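Sensory box/GGDEF domain protein (Colwellia psychrerythraea, PDB 3LYX) probably serves as a signalling protein that couples a sensory PAS domain, the part crystallised here, to a GGDEF domain of the diguanylate cyclase type. Local coordinates at residues W32-E37 / Y42-A47. Numbering follows the deposited sequence.
Sequences WNKGSE and YSKEQA
The carbonyl oxygen of Tyr42 is gripped by two groups of segment 32-37. Trp32 NE1 donates to Tyr42 O over 2.8 Å, in a bent bond (139° at the hydrogen) that arrives from above the carbonyl plane, and the CA-H of Glu37 meets the same oxygen, with Glu37 CA 3.0 Å from Tyr42 O. A chi1 of 178° sets CG of Trp32 opposite the backbone nitrogen and sends the indole across to segment 42-47. There the ring is sandwiched: Ala47 CB makes a CH-pi contact over one face, 3.5 Å from the centroid of the six-membered ring, while Ser36 CB covers the opposite face. The Tyr42 side chain adds its CB beside Trp32 CZ2.

Farther out, a water accepts from Lys44 N and donates to Glu37 OE1, each at 2.8 Å, and so ties the first turn of helix 44-47 to helix 34-40. The aliphatic part of Lys44 runs past Trp32 O, and its end forms a long, weak ion pair with Asp14. Behind the indole, Asn33 caps helix 34-40 through OD1, which accepts from Ser36 N and also from Ile20 N of the neighbouring strand.

The contact joins the end of strand 29-32 and the start of helix 34-40 to the turn that leads into helix 44-47, within the PAS fold. Its chemistry implies that one indole, used both as N-H donor and as apolar slab, helps to hold that turn, while the charged ends of Glu37 and Lys44 lie beside the indole–carbonyl contact.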
loop_
_atom_site.group_PDB
_atom_site.type_symbol
_atom_site.label_atom_id
_atom_site.label_comp_id
_atom_site.label_asym_id
_atom_site.label_seq_id
_atom_site.Cartn_x
_atom_site.Cartn_y
_atom_site.Cartn_z
ATOM N N TRP B 32 0.616 12.138 -2.038
ATOM C CA TRP B 32 1.491 11.359 -2.906
ATOM C C TRP B 32 2.448 10.604 -1.984
ATOM O O TRP B 32 3.062 11.220 -1.115
ATOM C CB TRP B 32 2.227 12.397 -3.778
ATOM C CG TRP B 32 3.249 11.945 -4.770
ATOM C CD1 TRP B 32 4.591 11.811 -4.562
ATOM C CD2 TRP B 32 3.031 11.680 -6.158
ATOM N NE1 TRP B 32 5.224 11.486 -5.735
ATOM C CE2 TRP B 32 4.289 11.397 -6.732
ATOM C CE3 TRP B 32 1.890 11.653 -6.974
ATOM C CZ2 TRP B 32 4.442 11.092 -8.084
ATOM C CZ3 TRP B 32 2.041 11.350 -8.319
ATOM C CH2 TRP B 32 3.309 11.074 -8.862
ATOM N N ASN B 33 2.571 9.286 -2.148
ATOM C CA ASN B 33 3.471 8.509 -1.287
ATOM C C ASN B 33 4.773 8.187 -2.014
ATOM O O ASN B 33 4.921 8.490 -3.200
ATOM C CB ASN B 33 2.793 7.209 -0.822
ATOM C CG ASN B 33 2.576 6.217 -1.958
ATOM O OD1 ASN B 33 2.553 6.592 -3.129
ATOM N ND2 ASN B 33 2.398 4.945 -1.611
ATOM N N LYS B 34 5.716 7.574 -1.303
ATOM C CA LYS B 34 7.014 7.229 -1.879
ATOM C C LYS B 34 6.856 6.337 -3.097
ATOM O O LYS B 34 7.602 6.463 -4.076
ATOM C CB LYS B 34 7.889 6.524 -0.841
ATOM C CG LYS B 34 8.097 7.307 0.458
ATOM C CD LYS B 34 8.815 8.635 0.227
ATOM C CE LYS B 34 8.977 9.403 1.538
ATOM N NZ LYS B 34 9.709 10.698 1.371
ATOM N N GLY B 35 5.885 5.428 -3.026
ATOM C CA GLY B 35 5.628 4.529 -4.134
ATOM C C GLY B 35 5.393 5.264 -5.440
ATOM O O GLY B 35 5.863 4.835 -6.491
ATOM N N SER B 36 4.665 6.375 -5.382
ATOM C CA SER B 36 4.389 7.145 -6.590
ATOM C C SER B 36 5.660 7.833 -7.082
ATOM O O SER B 36 5.869 7.981 -8.286
ATOM C CB SER B 36 3.288 8.173 -6.324
ATOM O OG SER B 36 2.051 7.528 -6.055
ATOM N N GLU B 37 6.511 8.253 -6.152
ATOM C CA GLU B 37 7.764 8.890 -6.536
ATOM C C GLU B 37 8.602 7.892 -7.332
ATOM O O GLU B 37 9.172 8.236 -8.367
ATOM C CB GLU B 37 8.545 9.360 -5.307
ATOM C CG GLU B 37 10.016 9.648 -5.614
ATOM C CD GLU B 37 10.692 10.511 -4.564
ATOM O OE1 GLU B 37 10.394 10.353 -3.364
ATOM O OE2 GLU B 37 11.537 11.344 -4.946
ATOM N N TYR B 42 8.385 11.804 -9.845
ATOM C CA TYR B 42 8.243 13.057 -9.096
ATOM C C TYR B 42 8.206 12.832 -7.587
ATOM O O TYR B 42 7.670 11.825 -7.125
ATOM C CB TYR B 42 6.942 13.757 -9.480
ATOM C CG TYR B 42 6.753 14.016 -10.955
ATOM C CD1 TYR B 42 7.244 15.186 -11.548
ATOM C CD2 TYR B 42 6.036 13.120 -11.750
ATOM C CE1 TYR B 42 7.016 15.459 -12.894
ATOM C CE2 TYR B 42 5.806 13.380 -13.092
ATOM C CZ TYR B 42 6.295 14.554 -13.656
ATOM O OH TYR B 42 6.037 14.834 -14.973
ATOM N N SER B 43 8.763 13.778 -6.829
ATOM C CA SER B 43 8.769 13.703 -5.364
ATOM C C SER B 43 7.499 14.413 -4.883
ATOM O O SER B 43 6.826 15.057 -5.682
ATOM C CB SER B 43 10.012 14.404 -4.793
ATOM O OG SER B 43 10.021 15.796 -5.095
ATOM N N LYS B 44 7.172 14.306 -3.598
ATOM C CA LYS B 44 5.968 14.949 -3.066
ATOM C C LYS B 44 5.915 16.445 -3.390
ATOM O O LYS B 44 4.862 16.972 -3.759
ATOM C CB LYS B 44 5.865 14.765 -1.545
ATOM C CG LYS B 44 5.864 13.321 -1.065
ATOM C CD LYS B 44 5.398 13.224 0.390
ATOM C CE LYS B 44 5.383 11.775 0.905
ATOM N NZ LYS B 44 6.764 11.236 1.071
ATOM N N GLU B 45 7.055 17.122 -3.254
ATOM C CA GLU B 45 7.136 18.556 -3.534
ATOM C C GLU B 45 6.783 18.878 -4.981
ATOM O O GLU B 45 6.225 19.931 -5.267
ATOM C CB GLU B 45 8.549 19.085 -3.263
ATOM C CG GLU B 45 9.010 19.026 -1.820
ATOM C CD GLU B 45 9.315 17.617 -1.370
ATOM O OE1 GLU B 45 9.963 16.879 -2.144
ATOM O OE2 GLU B 45 8.917 17.254 -0.244
ATOM N N GLN B 46 7.114 17.972 -5.893
ATOM C CA GLN B 46 6.839 18.188 -7.306
ATOM C C GLN B 46 5.469 17.706 -7.766
ATOM O O GLN B 46 5.008 18.089 -8.841
ATOM C CB GLN B 46 7.891 17.489 -8.158
ATOM C CG GLN B 46 9.311 17.937 -7.911
ATOM C CD GLN B 46 10.295 17.093 -8.686
ATOM O OE1 GLN B 46 10.253 15.862 -8.625
ATOM N NE2 GLN B 46 11.190 17.747 -9.421
ATOM N N ALA B 47 4.822 16.873 -6.959
ATOM C CA ALA B 47 3.514 16.327 -7.324
ATOM C C ALA B 47 2.296 17.007 -6.696
ATOM O O ALA B 47 1.327 17.321 -7.391
ATOM C CB ALA B 47 3.483 14.832 -7.012
HETATM O O HOH W 1 8.602 12.239 -2.387
#